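Local coordinates for ankyrin repeat family protein (Enterococcus faecalis, PDB 3HRA) that is of unknown function but, as an ankyrin repeat protein, probably serves as a scaffold for binding other proteins, at residues Glu53-Leu58 against Thr85-Tyr90. Residues are numbered along the deposited sequence; the frame is centred on the assembly and turned at random.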
loop_
_atom_site.group_PDB
_atom_site.type_symbol
_atom_site.label_atom_id
_atom_site.label_comp_id
_atom_site.label_asym_id
_atom_site.label_seq_id
_atom_site.Cartn_x
_atom_site.Cartn_y
_atom_site.Cartn_z
ATOM N N GLU A 53 -17.163 -3.226 -0.960
ATOM C CA GLU A 53 -18.235 -3.248 0.026
ATOM C C GLU A 53 -17.963 -4.295 1.108
ATOM O O GLU A 53 -18.214 -4.055 2.291
ATOM C CB GLU A 53 -19.595 -3.477 -0.649
ATOM C CG GLU A 53 -20.783 -3.468 0.318
ATOM C CD GLU A 53 -20.973 -2.131 1.042
ATOM O OE1 GLU A 53 -21.835 -2.076 1.952
ATOM O OE2 GLU A 53 -20.279 -1.135 0.698
ATOM N N ILE A 54 -17.435 -5.449 0.703
ATOM C CA ILE A 54 -17.062 -6.481 1.658
ATOM C C ILE A 54 -15.987 -5.933 2.596
ATOM O O ILE A 54 -16.058 -6.112 3.816
ATOM C CB ILE A 54 -16.592 -7.776 0.947
ATOM C CG1 ILE A 54 -17.798 -8.486 0.315
ATOM C CG2 ILE A 54 -15.848 -8.708 1.931
ATOM C CD1 ILE A 54 -17.441 -9.710 -0.514
ATOM N N ALA A 55 -14.990 -5.268 2.019
ATOM C CA ALA A 55 -13.899 -4.728 2.820
ATOM C C ALA A 55 -14.422 -3.703 3.825
ATOM O O ALA A 55 -14.032 -3.718 4.994
ATOM C CB ALA A 55 -12.787 -4.121 1.920
ATOM N N LYS A 56 -15.295 -2.804 3.377
ATOM C CA LYS A 56 -15.891 -1.816 4.292
ATOM C C LYS A 56 -16.671 -2.511 5.418
ATOM O O LYS A 56 -16.547 -2.139 6.589
ATOM C CB LYS A 56 -16.788 -0.834 3.530
ATOM C CG LYS A 56 -16.033 0.125 2.608
ATOM C CD LYS A 56 -17.019 0.978 1.791
ATOM C CE LYS A 56 -16.273 2.048 0.997
ATOM N NZ LYS A 56 -17.212 2.789 0.106
ATOM N N ALA A 57 -17.461 -3.523 5.061
ATOM C CA ALA A 57 -18.244 -4.267 6.060
ATOM C C ALA A 57 -17.362 -4.894 7.143
ATOM O O ALA A 57 -17.711 -4.886 8.333
ATOM C CB ALA A 57 -19.104 -5.343 5.394
ATOM N N LEU A 58 -16.225 -5.441 6.727
ATOM C CA LEU A 58 -15.326 -6.132 7.652
ATOM C C LEU A 58 -14.617 -5.126 8.548
ATOM O O LEU A 58 -14.468 -5.357 9.748
ATOM C CB LEU A 58 -14.318 -6.993 6.879
ATOM C CG LEU A 58 -14.924 -8.248 6.245
ATOM C CD1 LEU A 58 -14.011 -8.855 5.191
ATOM C CD2 LEU A 58 -15.256 -9.278 7.332
ATOM N N THR A 85 -7.563 2.141 -4.132
ATOM C CA THR A 85 -7.719 3.494 -3.609
ATOM C C THR A 85 -8.918 3.696 -2.691
ATOM O O THR A 85 -8.798 4.316 -1.639
ATOM C CB THR A 85 -7.818 4.485 -4.774
ATOM O OG1 THR A 85 -6.775 4.191 -5.709
ATOM C CG2 THR A 85 -7.681 5.928 -4.276
ATOM N N GLU A 86 -10.079 3.214 -3.118
ATOM C CA GLU A 86 -11.302 3.328 -2.330
ATOM C C GLU A 86 -11.149 2.647 -0.966
ATOM O O GLU A 86 -11.528 3.208 0.062
ATOM C CB GLU A 86 -12.466 2.717 -3.118
ATOM C CG GLU A 86 -12.637 3.375 -4.511
ATOM C CD GLU A 86 -11.972 2.620 -5.709
ATOM O OE1 GLU A 86 -10.872 1.969 -5.609
ATOM O OE2 GLU A 86 -12.580 2.712 -6.806
ATOM N N ILE A 87 -10.600 1.432 -0.965
ATOM C CA ILE A 87 -10.402 0.711 0.287
ATOM C C ILE A 87 -9.385 1.422 1.184
ATOM O O ILE A 87 -9.603 1.551 2.381
ATOM C CB ILE A 87 -10.000 -0.758 0.046
ATOM C CG1 ILE A 87 -11.157 -1.509 -0.615
ATOM C CG2 ILE A 87 -9.597 -1.433 1.357
ATOM C CD1 ILE A 87 -10.772 -2.922 -1.074
ATOM N N LEU A 88 -8.294 1.915 0.586
ATOM C CA LEU A 88 -7.263 2.649 1.314
ATOM C C LEU A 88 -7.828 3.906 1.957
ATOM O O LEU A 88 -7.566 4.180 3.130
ATOM C CB LEU A 88 -6.099 3.024 0.390
ATOM C CG LEU A 88 -4.963 3.792 1.054
ATOM C CD1 LEU A 88 -4.357 2.981 2.200
ATOM C CD2 LEU A 88 -3.894 4.157 0.011
ATOM N N ALA A 89 -8.583 4.676 1.183
ATOM C CA ALA A 89 -9.238 5.864 1.728
ATOM C C ALA A 89 -10.106 5.516 2.950
ATOM O O ALA A 89 -10.110 6.240 3.957
ATOM C CB ALA A 89 -10.063 6.550 0.649
ATOM N N TYR A 90 -10.849 4.412 2.855
ATOM C CA TYR A 90 -11.686 3.978 3.958
ATOM C C TYR A 90 -10.841 3.608 5.180
ATOM O O TYR A 90 -11.162 3.998 6.314
ATOM C CB TYR A 90 -12.584 2.812 3.538
ATOM C CG TYR A 90 -13.800 2.646 4.409
ATOM C CD1 TYR A 90 -14.916 3.458 4.234
ATOM C CD2 TYR A 90 -13.833 1.679 5.416
ATOM C CE1 TYR A 90 -16.045 3.302 5.027
ATOM C CE2 TYR A 90 -14.948 1.515 6.211
ATOM C CZ TYR A 90 -16.046 2.332 6.019
ATOM O OH TYR A 90 -17.158 2.168 6.813
#
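The aliphatic chain of K56 lies over one face of the Y90 ring in a CH-pi contact. K56 CG sits 3.7 Å from the ring centroid of Y90 and only 5° off the ring normal, directing its methylene at the middle of the pi cloud. Beyond CG the lysine runs extended, so CD passes above the CD1 side of the ring and K56 CE comes within 3.8 Å of Y90 CD1. Tyrosine reaches the neighbouring helix because CG stands anti to the backbone N (chi1 -158°), and its hydroxyl bonds to D60, farther along the helix that carries K56. That bond, the lysine chain across one face and the stacked ring of H94 should together limit how the ring can turn. Both residue types suit this partly exposed position: lysine offers a long aliphatic chain and tyrosine a broad aromatic face, and each keeps a polar group at its end.

Deeper in, A55 and I87 are both buried. The methyl CB of A55 touches I87 CD1 at 3.8 Å, while I87 CG1 stands little farther off. CD1 stands anti to CA about the CB-CG1 bond (chi2 172°), which carries it across to the alanine; the small side chain lets the backbones approach to 6.9 Å between CA of A55 and CA of I87. No hydrogen bond joins the two segments; the CH-pi contact and the methyl packing hold them side by side. V47 from helix 42-49 also touches I87, tying this layer to the other row of helices. Side-by-side packing of helix 52-60, within the predicted repeat 38-70, on helix 85-94 is characteristic of an ankyrin repeat stack.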